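Local atomic coordinates of UPF0098 protein YbcL (Escherichia coli, PDB entry 1FUX), a protein that is of unknown function but, as a periplasmic member of the phosphatidylethanolamine-binding protein family, may bind phosphate-bearing or similar anionic ligands as its relatives do. Residues A[31-36]-A[80-85]; A[49-54]-A[65-70]; A[121-126]-A[154-159]. One frame throughout, in Å; residues are numbered along the deposited sequence. Where two conformers were deposited one is given.

Contact 1 (A[31-36]-A[80-85])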
loop_
_atom_site.group_PDB
_atom_site.type_symbol
_atom_site.label_atom_id
_atom_site.label_comp_id
_atom_site.label_asym_id
_atom_site.label_seq_id
_atom_site.Cartn_x
_atom_site.Cartn_y
_atom_site.Cartn_z
ATOM N N ASN A 31 -16.519 -8.668 9.701
ATOM C CA ASN A 31 -15.537 -7.579 9.690
ATOM C C ASN A 31 -15.141 -7.068 11.057
ATOM O O ASN A 31 -15.159 -5.863 11.350
ATOM C CB ASN A 31 -16.097 -6.495 8.732
ATOM C CG ASN A 31 -15.037 -5.553 8.184
ATOM O OD1 ASN A 31 -13.878 -5.928 7.994
ATOM N ND2 ASN A 31 -15.343 -4.279 7.966
ATOM N N THR A 32 -14.829 -7.986 11.997
ATOM C CA THR A 32 -14.469 -7.607 13.358
ATOM C C THR A 32 -13.010 -8.003 13.672
ATOM O O THR A 32 -12.705 -9.126 13.321
ATOM C CB THR A 32 -15.347 -8.410 14.354
ATOM O OG1 THR A 32 -16.718 -7.967 14.150
ATOM C CG2 THR A 32 -15.040 -8.116 15.808
ATOM N N SER A 33 -12.277 -7.135 14.346
ATOM C CA SER A 33 -10.885 -7.476 14.658
ATOM C C SER A 33 -10.886 -8.458 15.824
ATOM O O SER A 33 -11.706 -8.334 16.716
ATOM C CB SER A 33 -10.139 -6.234 15.081
ATOM O OG SER A 33 -10.719 -5.520 16.167
ATOM N N PRO A 34 -10.012 -9.450 15.767
ATOM C CA PRO A 34 -9.868 -10.357 16.920
ATOM C C PRO A 34 -9.150 -9.729 18.089
ATOM O O PRO A 34 -8.348 -8.784 17.973
ATOM C CB PRO A 34 -9.045 -11.478 16.262
ATOM C CG PRO A 34 -8.089 -10.693 15.400
ATOM C CD PRO A 34 -9.020 -9.713 14.680
ATOM N N SER A 35 -9.389 -10.267 19.316
ATOM C CA SER A 35 -8.667 -9.772 20.470
ATOM C C SER A 35 -7.203 -10.230 20.342
ATOM O O SER A 35 -6.897 -11.180 19.649
ATOM C CB SER A 35 -9.188 -10.296 21.827
ATOM O OG SER A 35 -9.001 -11.712 21.864
ATOM N N LEU A 36 -6.327 -9.548 21.035
ATOM C CA LEU A 36 -4.887 -9.805 21.105
ATOM C C LEU A 36 -4.389 -9.412 22.501
ATOM O O LEU A 36 -4.709 -8.354 23.041
ATOM C CB LEU A 36 -4.078 -8.938 20.096
ATOM C CG LEU A 36 -4.440 -9.207 18.620
ATOM C CD1 LEU A 36 -3.928 -8.107 17.675
ATOM C CD2 LEU A 36 -3.924 -10.557 18.138
ATOM N N VAL A 80 -11.894 -7.611 21.348
ATOM C CA VAL A 80 -12.567 -7.912 20.069
ATOM C C VAL A 80 -13.284 -6.643 19.559
ATOM O O VAL A 80 -13.751 -5.832 20.347
ATOM C CB VAL A 80 -13.647 -8.987 20.183
ATOM C CG1 VAL A 80 -14.493 -9.106 18.908
ATOM C CG2 VAL A 80 -13.043 -10.359 20.443
ATOM N N ASP A 81 -13.129 -6.455 18.235
ATOM C CA ASP A 81 -13.719 -5.283 17.585
ATOM C C ASP A 81 -13.064 -3.981 17.962
ATOM O O ASP A 81 -13.649 -2.930 17.614
ATOM C CB ASP A 81 -15.255 -5.238 17.826
ATOM C CG ASP A 81 -16.000 -4.584 16.694
ATOM O OD1 ASP A 81 -15.540 -4.513 15.524
ATOM O OD2 ASP A 81 -17.141 -4.137 16.946
ATOM N N ALA A 82 -11.863 -3.892 18.530
ATOM C CA ALA A 82 -11.206 -2.644 18.815
ATOM C C ALA A 82 -10.974 -1.839 17.496
ATOM O O ALA A 82 -10.871 -0.621 17.558
ATOM C CB ALA A 82 -9.830 -2.908 19.429
ATOM N N GLY A 83 -10.921 -2.523 16.368
ATOM C CA GLY A 83 -10.666 -1.842 15.100
ATOM C C GLY A 83 -11.887 -1.325 14.391
ATOM O O GLY A 83 -11.766 -1.002 13.167
ATOM N N ARG A 84 -13.053 -1.227 15.068
ATOM C CA ARG A 84 -14.185 -0.679 14.324
ATOM C C ARG A 84 -13.864 0.779 13.964
ATOM O O ARG A 84 -13.242 1.532 14.733
ATOM C CB ARG A 84 -15.485 -0.855 15.122
ATOM C CG ARG A 84 -15.625 -0.406 16.511
ATOM C CD ARG A 84 -17.010 -0.813 17.046
ATOM N NE ARG A 84 -18.127 -0.266 16.311
ATOM C CZ ARG A 84 -19.037 -0.884 15.581
ATOM N NH1 ARG A 84 -19.036 -2.232 15.440
ATOM N NH2 ARG A 84 -20.034 -0.229 14.983
ATOM N N ARG A 85 -14.239 1.173 12.728
ATOM C CA ARG A 85 -13.885 2.488 12.222
ATOM C C ARG A 85 -14.548 3.653 12.944
ATOM O O ARG A 85 -13.976 4.742 12.889
ATOM C CB ARG A 85 -14.217 2.633 10.722
ATOM C CG ARG A 85 -15.695 2.584 10.374
ATOM C CD ARG A 85 -15.823 2.648 8.835
ATOM N NE ARG A 85 -15.500 3.989 8.326
ATOM C CZ ARG A 85 -15.406 4.268 7.025
ATOM N NH1 ARG A 85 -15.588 3.268 6.160
ATOM N NH2 ARG A 85 -15.159 5.490 6.559
HETATM O O HOH W 1 -16.922 -4.150 13.215
HETATM O O HOH W 2 -13.131 -4.260 14.192
#
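Thr32 CG2 lies against CB of Asp81 and beside its carboxylate, 3.6 Å from Asp81 OD1, the two side chains crossing at about a right angle. Asp81 OD2 sits at the edge of the Arg84 guanidinium and in its plane, receiving Arg84 NH1 at 3.1 Å on its syn lone pair; Lys89 makes a second salt bridge to the same oxygen. OD1 is held by two waters. One, 2.7 Å from Asp81 OD1, also donates to the carbonyl of Asn31, and the other, 2.8 Å from that OD1, accepts the N-H of Ser33. The residues from Asp81 to Arg84 form a type I beta turn, docked on an extended loop that leads into strand 36-39. Both direct hydrogen bonds of the contact use Ser33: its O accepts Asp81 N at 2.8 Å in an almost straight bond (179° at the hydrogen), and its OG takes Gly83 N at 3.0 Å. A chi1 of 55° sets this hydroxyl between its own backbone N and carbonyl carbon and turns it into the bend. Beside the polar links, Thr32 CG2 presses on Val80 CG1 at 3.3 Å, tighter than ordinary van der Waals contact. The second methyl of Val80, CG2, reaches the backbone of Ser35, 3.8 Å from its N, while the hydroxyl of Ser35 turns to Glu9, on which Val80 also packs.

Contact 2 (A[49-54]-A[65-70])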
loop_
_atom_site.group_PDB
_atom_site.type_symbol
_atom_site.label_atom_id
_atom_site.label_comp_id
_atom_site.label_asym_id
_atom_site.label_seq_id
_atom_site.Cartn_x
_atom_site.Cartn_y
_atom_site.Cartn_z
ATOM N N ALA A 49 1.970 -0.988 18.832
ATOM C CA ALA A 49 1.235 -0.775 17.552
ATOM C C ALA A 49 0.781 -2.137 17.107
ATOM O O ALA A 49 1.374 -3.162 17.505
ATOM C CB ALA A 49 2.145 -0.061 16.577
ATOM N N VAL A 50 -0.312 -2.223 16.320
ATOM C CA VAL A 50 -0.722 -3.523 15.799
ATOM C C VAL A 50 -0.904 -3.345 14.263
ATOM O O VAL A 50 -1.513 -2.341 13.905
ATOM C CB VAL A 50 -2.034 -4.064 16.401
ATOM C CG1 VAL A 50 -2.546 -5.324 15.695
ATOM C CG2 VAL A 50 -1.717 -4.444 17.863
ATOM N N THR A 51 -0.408 -4.279 13.468
ATOM C CA THR A 51 -0.634 -4.174 12.022
ATOM C C THR A 51 -1.164 -5.513 11.568
ATOM O O THR A 51 -0.883 -6.575 12.130
ATOM C CB THR A 51 0.614 -3.820 11.164
ATOM O OG1 THR A 51 1.689 -4.732 11.419
ATOM C CG2 THR A 51 1.066 -2.377 11.413
ATOM N N VAL A 52 -1.912 -5.532 10.419
ATOM C CA VAL A 52 -2.445 -6.750 9.861
ATOM C C VAL A 52 -2.148 -6.620 8.351
ATOM O O VAL A 52 -2.568 -5.630 7.721
ATOM C CB VAL A 52 -3.947 -6.983 10.068
ATOM C CG1 VAL A 52 -4.389 -8.276 9.401
ATOM C CG2 VAL A 52 -4.254 -6.945 11.582
ATOM N N TYR A 53 -1.400 -7.584 7.855
ATOM C CA TYR A 53 -0.909 -7.514 6.473
ATOM C C TYR A 53 -0.979 -8.849 5.765
ATOM O O TYR A 53 -0.720 -9.870 6.411
ATOM C CB TYR A 53 0.557 -7.068 6.505
ATOM C CG TYR A 53 1.172 -6.836 5.110
ATOM C CD1 TYR A 53 0.910 -5.670 4.401
ATOM C CD2 TYR A 53 2.042 -7.748 4.614
ATOM C CE1 TYR A 53 1.500 -5.503 3.135
ATOM C CE2 TYR A 53 2.694 -7.583 3.378
ATOM C CZ TYR A 53 2.369 -6.457 2.659
ATOM O OH TYR A 53 3.019 -6.259 1.424
ATOM N N ASP A 54 -1.400 -8.824 4.500
ATOM C CA ASP A 54 -1.426 -10.052 3.695
ATOM C C ASP A 54 -0.450 -9.870 2.541
ATOM O O ASP A 54 -0.732 -9.195 1.567
ATOM C CB ASP A 54 -2.862 -10.202 3.149
ATOM C CG ASP A 54 -2.988 -11.349 2.171
ATOM O OD1 ASP A 54 -2.068 -12.183 2.037
ATOM O OD2 ASP A 54 -4.047 -11.396 1.479
ATOM N N HIS A 65 -4.496 -4.587 6.070
ATOM C CA HIS A 65 -5.851 -4.774 6.581
ATOM C C HIS A 65 -6.126 -3.921 7.808
ATOM O O HIS A 65 -7.298 -3.618 8.110
ATOM C CB HIS A 65 -5.976 -6.276 6.975
ATOM C CG HIS A 65 -6.216 -7.121 5.746
ATOM N ND1 HIS A 65 -7.462 -7.459 5.269
ATOM C CD2 HIS A 65 -5.317 -7.713 4.918
ATOM C CE1 HIS A 65 -7.328 -8.211 4.172
ATOM N NE2 HIS A 65 -6.002 -8.365 3.926
ATOM N N TRP A 66 -5.090 -3.553 8.557
ATOM C CA TRP A 66 -5.346 -2.708 9.744
ATOM C C TRP A 66 -4.067 -2.072 10.228
ATOM O O TRP A 66 -3.029 -2.763 10.194
ATOM C CB TRP A 66 -5.784 -3.683 10.874
ATOM C CG TRP A 66 -6.372 -3.002 12.085
ATOM C CD1 TRP A 66 -6.954 -1.763 12.172
ATOM C CD2 TRP A 66 -6.554 -3.636 13.373
ATOM N NE1 TRP A 66 -7.462 -1.593 13.451
ATOM C CE2 TRP A 66 -7.211 -2.721 14.194
ATOM C CE3 TRP A 66 -6.182 -4.880 13.889
ATOM C CZ2 TRP A 66 -7.510 -2.962 15.559
ATOM C CZ3 TRP A 66 -6.503 -5.160 15.240
ATOM C CH2 TRP A 66 -7.174 -4.203 16.059
ATOM N N THR A 67 -4.071 -0.865 10.752
ATOM C CA THR A 67 -2.892 -0.324 11.419
ATOM C C THR A 67 -3.467 0.420 12.645
ATOM O O THR A 67 -4.351 1.260 12.460
ATOM C CB THR A 67 -2.009 0.672 10.619
ATOM O OG1 THR A 67 -2.781 1.813 10.256
ATOM C CG2 THR A 67 -1.462 0.044 9.338
ATOM N N VAL A 68 -2.875 0.187 13.807
ATOM C CA VAL A 68 -3.286 0.920 15.000
ATOM C C VAL A 68 -1.964 1.307 15.722
ATOM O O VAL A 68 -1.168 0.392 15.875
ATOM C CB VAL A 68 -3.918 0.095 16.146
ATOM C CG1 VAL A 68 -4.476 1.045 17.226
ATOM C CG2 VAL A 68 -4.945 -0.858 15.664
ATOM N N VAL A 69 -1.815 2.575 16.050
ATOM C CA VAL A 69 -0.540 2.920 16.691
ATOM C C VAL A 69 -0.878 3.771 17.908
ATOM O O VAL A 69 -2.046 4.118 18.149
ATOM C CB VAL A 69 0.437 3.664 15.780
ATOM C CG1 VAL A 69 0.755 2.908 14.473
ATOM C CG2 VAL A 69 -0.093 5.027 15.378
ATOM N N ASN A 70 0.203 4.122 18.635
ATOM C CA ASN A 70 0.054 4.995 19.806
ATOM C C ASN A 70 -0.788 4.315 20.882
ATOM O O ASN A 70 -1.469 4.974 21.692
ATOM C CB ASN A 70 -0.417 6.387 19.435
ATOM C CG ASN A 70 0.480 7.191 18.488
ATOM O OD1 ASN A 70 1.626 6.827 18.297
ATOM N ND2 ASN A 70 -0.004 8.269 17.894
HETATM O O HOH W 3 -5.820 -9.246 1.289
#
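Val52 is met by two consecutive residues of the opposing strand, His65 and Trp66, forming a classic beta bulge. Val52 O accepts His65 N at 2.7 Å, the donor tilted 32° from the carbonyl plane, and more weakly Trp66 N at 3.4 Å. With CG1 anti to the backbone N (chi1 178°), the two methyls of Val52 part: CG1 packs on CB of His65 at 3.5 Å, while CG2 comes to the edge of the Trp66 indole, 3.6 Å from CE3 and near the ring plane. Val50 continues this apolar face, its CG1 lying 4.0 Å from Trp66 CZ3. Val68 CG2, from the next residue but one on the same strand, lies over one face of the indole, toward its rim, and Gln96 accepts from Trp66 NE1. Val50 and Val68 form an antiparallel hydrogen-bonded pair, with both N-H...O bonds made.

Beyond the bulge, the imidazole of His65 has CB of Asp54 at its edge, 3.7 Å from His65 NE2. A water bridges the two residues, 2.8 Å from Asp54 OD2 and also from His65 NE2. Gly107 O holds His65 ND1, Asp54 OD1 accepts the backbone N of Asp56, and His118 ND1 bonds to Asp54 OD2; the grouping is consistent with the anion-binding pocket of PEBP relatives.

Across the sheet from the indole, Thr51 CG2 meets Thr67 CG2 under helix 140-148, where Val143 and Leu147 cover Ala49, Thr51, Thr67 and Val69. Strand 47-54 is the middle of its sheet, with strand 118-127 beyond it and strand 95-96 beyond strand 63-72; Leu78 packs on Val50 and Trp66.

Contact 3 (A[121-126]-A[154-159]); sequences QFKVWA and TAEITP
Ala155 O is approached by two groups of the facing strand: Val124 N donates to it at 2.8 Å, and CA of Lys123 adds a CA-H...O contact at 3.4 Å. The return bond, Ala155 N to Val124 O, completes one antiparallel hydrogen-bonded pair, and Phe122 with Ile157 forms the next. Between them Lys123 and Glu156 stand opposite each other in a non-hydrogen-bonded pair. Their charged ends do not touch: NZ and OE2 are 4.9 Å apart and joined by a water, which accepts from the lysine and donates to the glutamate. The lysine chain, extended from CG onward, passes CE over one face of the Trp125 indole, toward its rim, and beside Thr154 OG1, 3.6 Å away. Thr154, side by side with Trp125, adds CG2 at 3.6 Å from CE3 of that ring. On the opposite surface of the sheet the side chains of Phe122 and Pro159 cross at about a right angle, Phe122 CE1 lying 3.7 Å from Pro159 CG; a chi1 of -76°, with CG anti to the carbonyl carbon, turns the ring that way. Pro34, in the loop before strand 36-39, packs on the same ring. Cutting Phe122 back to an alanine would probably leave Pro159 and Pro34 without this aromatic surface and open a gap between sheet and loop.

Strand 151-161 is outermost in this sheet within the chain, and strand 118-127 lies between it and strand 47-54, whose Thr51 OG1 bonds to Trp125 NE1. Helix 140-148 packs on Trp125 through Leu147 and Asn148; from the other surface, Val5 of strand 4-6 meets Val124, Ala155 and Ile157.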
loop_
_atom_site.group_PDB
_atom_site.type_symbol
_atom_site.label_atom_id
_atom_site.label_comp_id
_atom_site.label_asym_id
_atom_site.label_seq_id
_atom_site.Cartn_x
_atom_site.Cartn_y
_atom_site.Cartn_z
ATOM N N GLN A 121 -0.883 -11.768 8.438
ATOM C CA GLN A 121 0.054 -11.555 9.550
ATOM C C GLN A 121 -0.495 -10.509 10.493
ATOM O O GLN A 121 -0.585 -9.308 10.193
ATOM C CB GLN A 121 1.443 -11.135 9.049
ATOM C CG GLN A 121 2.013 -11.916 7.896
ATOM C CD GLN A 121 3.139 -11.444 7.029
ATOM O OE1 GLN A 121 3.949 -12.256 6.509
ATOM N NE2 GLN A 121 3.379 -10.185 6.714
ATOM N N PHE A 122 -0.866 -10.964 11.704
ATOM C CA PHE A 122 -1.355 -10.094 12.771
ATOM C C PHE A 122 -0.116 -9.884 13.644
ATOM O O PHE A 122 0.346 -10.826 14.304
ATOM C CB PHE A 122 -2.467 -10.723 13.624
ATOM C CG PHE A 122 -3.816 -10.750 12.954
ATOM C CD1 PHE A 122 -4.073 -11.591 11.867
ATOM C CD2 PHE A 122 -4.799 -9.919 13.446
ATOM C CE1 PHE A 122 -5.340 -11.561 11.278
ATOM C CE2 PHE A 122 -6.062 -9.883 12.862
ATOM C CZ PHE A 122 -6.306 -10.735 11.792
ATOM N N LYS A 123 0.374 -8.657 13.669
ATOM C CA LYS A 123 1.634 -8.384 14.338
ATOM C C LYS A 123 1.564 -7.258 15.342
ATOM O O LYS A 123 1.015 -6.181 15.122
ATOM C CB LYS A 123 2.603 -8.001 13.183
ATOM C CG LYS A 123 4.035 -7.599 13.590
ATOM C CD LYS A 123 4.832 -7.819 12.284
ATOM C CE LYS A 123 6.223 -7.234 12.303
ATOM N NZ LYS A 123 6.800 -7.279 10.906
ATOM N N VAL A 124 2.088 -7.517 16.573
ATOM C CA VAL A 124 2.151 -6.470 17.556
ATOM C C VAL A 124 3.586 -5.954 17.659
ATOM O O VAL A 124 4.525 -6.758 17.646
ATOM C CB VAL A 124 1.736 -7.015 18.975
ATOM C CG1 VAL A 124 1.662 -5.795 19.871
ATOM C CG2 VAL A 124 0.395 -7.719 18.817
ATOM N N TRP A 125 3.783 -4.673 17.765
ATOM C CA TRP A 125 5.035 -3.973 17.824
ATOM C C TRP A 125 5.235 -3.240 19.151
ATOM O O TRP A 125 4.348 -2.494 19.558
ATOM C CB TRP A 125 5.153 -2.852 16.766
ATOM C CG TRP A 125 4.817 -3.291 15.372
ATOM C CD1 TRP A 125 3.611 -3.764 14.919
ATOM C CD2 TRP A 125 5.676 -3.241 14.218
ATOM N NE1 TRP A 125 3.669 -4.068 13.568
ATOM C CE2 TRP A 125 4.916 -3.704 13.118
ATOM C CE3 TRP A 125 7.000 -2.824 14.045
ATOM C CZ2 TRP A 125 5.469 -3.767 11.841
ATOM C CZ3 TRP A 125 7.540 -2.912 12.774
ATOM C CH2 TRP A 125 6.772 -3.359 11.708
ATOM N N ALA A 126 6.407 -3.410 19.733
ATOM C CA ALA A 126 6.843 -2.702 20.927
ATOM C C ALA A 126 7.764 -1.591 20.410
ATOM O O ALA A 126 8.776 -1.901 19.751
ATOM C CB ALA A 126 7.645 -3.527 21.916
ATOM N N THR A 154 8.887 -7.469 17.950
ATOM C CA THR A 154 7.556 -7.745 17.410
ATOM C C THR A 154 7.187 -9.191 17.704
ATOM O O THR A 154 8.004 -10.122 17.913
ATOM C CB THR A 154 7.384 -7.440 15.894
ATOM O OG1 THR A 154 8.169 -8.382 15.159
ATOM C CG2 THR A 154 7.777 -6.011 15.530
ATOM N N ALA A 155 5.866 -9.467 17.752
ATOM C CA ALA A 155 5.357 -10.799 17.887
ATOM C C ALA A 155 4.149 -10.930 16.933
ATOM O O ALA A 155 3.424 -9.941 16.794
ATOM C CB ALA A 155 4.867 -11.120 19.299
ATOM N N GLU A 156 3.937 -12.090 16.395
ATOM C CA GLU A 156 2.818 -12.179 15.442
ATOM C C GLU A 156 2.109 -13.508 15.445
ATOM O O GLU A 156 2.590 -14.554 15.910
ATOM C CB GLU A 156 3.424 -11.820 14.064
ATOM C CG GLU A 156 4.287 -12.902 13.484
ATOM C CD GLU A 156 5.200 -12.454 12.359
ATOM O OE1 GLU A 156 4.945 -12.786 11.185
ATOM O OE2 GLU A 156 6.206 -11.773 12.665
ATOM N N ILE A 157 0.838 -13.470 15.024
ATOM C CA ILE A 157 0.025 -14.654 14.804
ATOM C C ILE A 157 -0.390 -14.666 13.331
ATOM O O ILE A 157 -0.780 -13.601 12.866
ATOM C CB ILE A 157 -1.296 -14.681 15.615
ATOM C CG1 ILE A 157 -0.880 -14.403 17.073
ATOM C CG2 ILE A 157 -1.978 -16.026 15.457
ATOM C CD1 ILE A 157 -2.013 -13.890 17.935
ATOM N N THR A 158 -0.336 -15.797 12.668
ATOM C CA THR A 158 -0.644 -15.855 11.240
ATOM C C THR A 158 -1.689 -16.876 10.835
ATOM O O THR A 158 -1.410 -17.947 10.250
ATOM C CB THR A 158 0.686 -16.153 10.477
ATOM O OG1 THR A 158 1.729 -15.269 10.897
ATOM C CG2 THR A 158 0.544 -15.963 8.973
ATOM N N PRO A 159 -2.970 -16.518 10.999
ATOM C CA PRO A 159 -4.080 -17.319 10.548
ATOM C C PRO A 159 -4.157 -17.282 9.026
ATOM O O PRO A 159 -3.434 -16.518 8.363
ATOM C CB PRO A 159 -5.328 -16.654 11.154
ATOM C CG PRO A 159 -4.916 -15.235 11.432
ATOM C CD PRO A 159 -3.428 -15.296 11.691
HETATM O O HOH W 4 7.510 -10.033 10.869
#

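From the N terminus, the chain passes 31-36 first, and 80-85, 44 residues on, closes contact 1 back onto it. Inside that loop the chain runs out and back as a hairpin, so contact 2 is nested within contact 1. Contact 3 opens only later and follows in series, its return strand arriving after helix 140-148. Contacts 2 and 3 share one antiparallel sheet, joined by probable backbone hydrogen bonds from Gln121 N to Tyr53 O and from Trp125 N to Ala49 O. Contact 1 lies against the sheet: Ser33 and Gly83 pack on Trp66, Pro34 on Phe122, and Leu36 spans to Val50 and Ile157, tying these loops and strand 36-39 to the larger sheet.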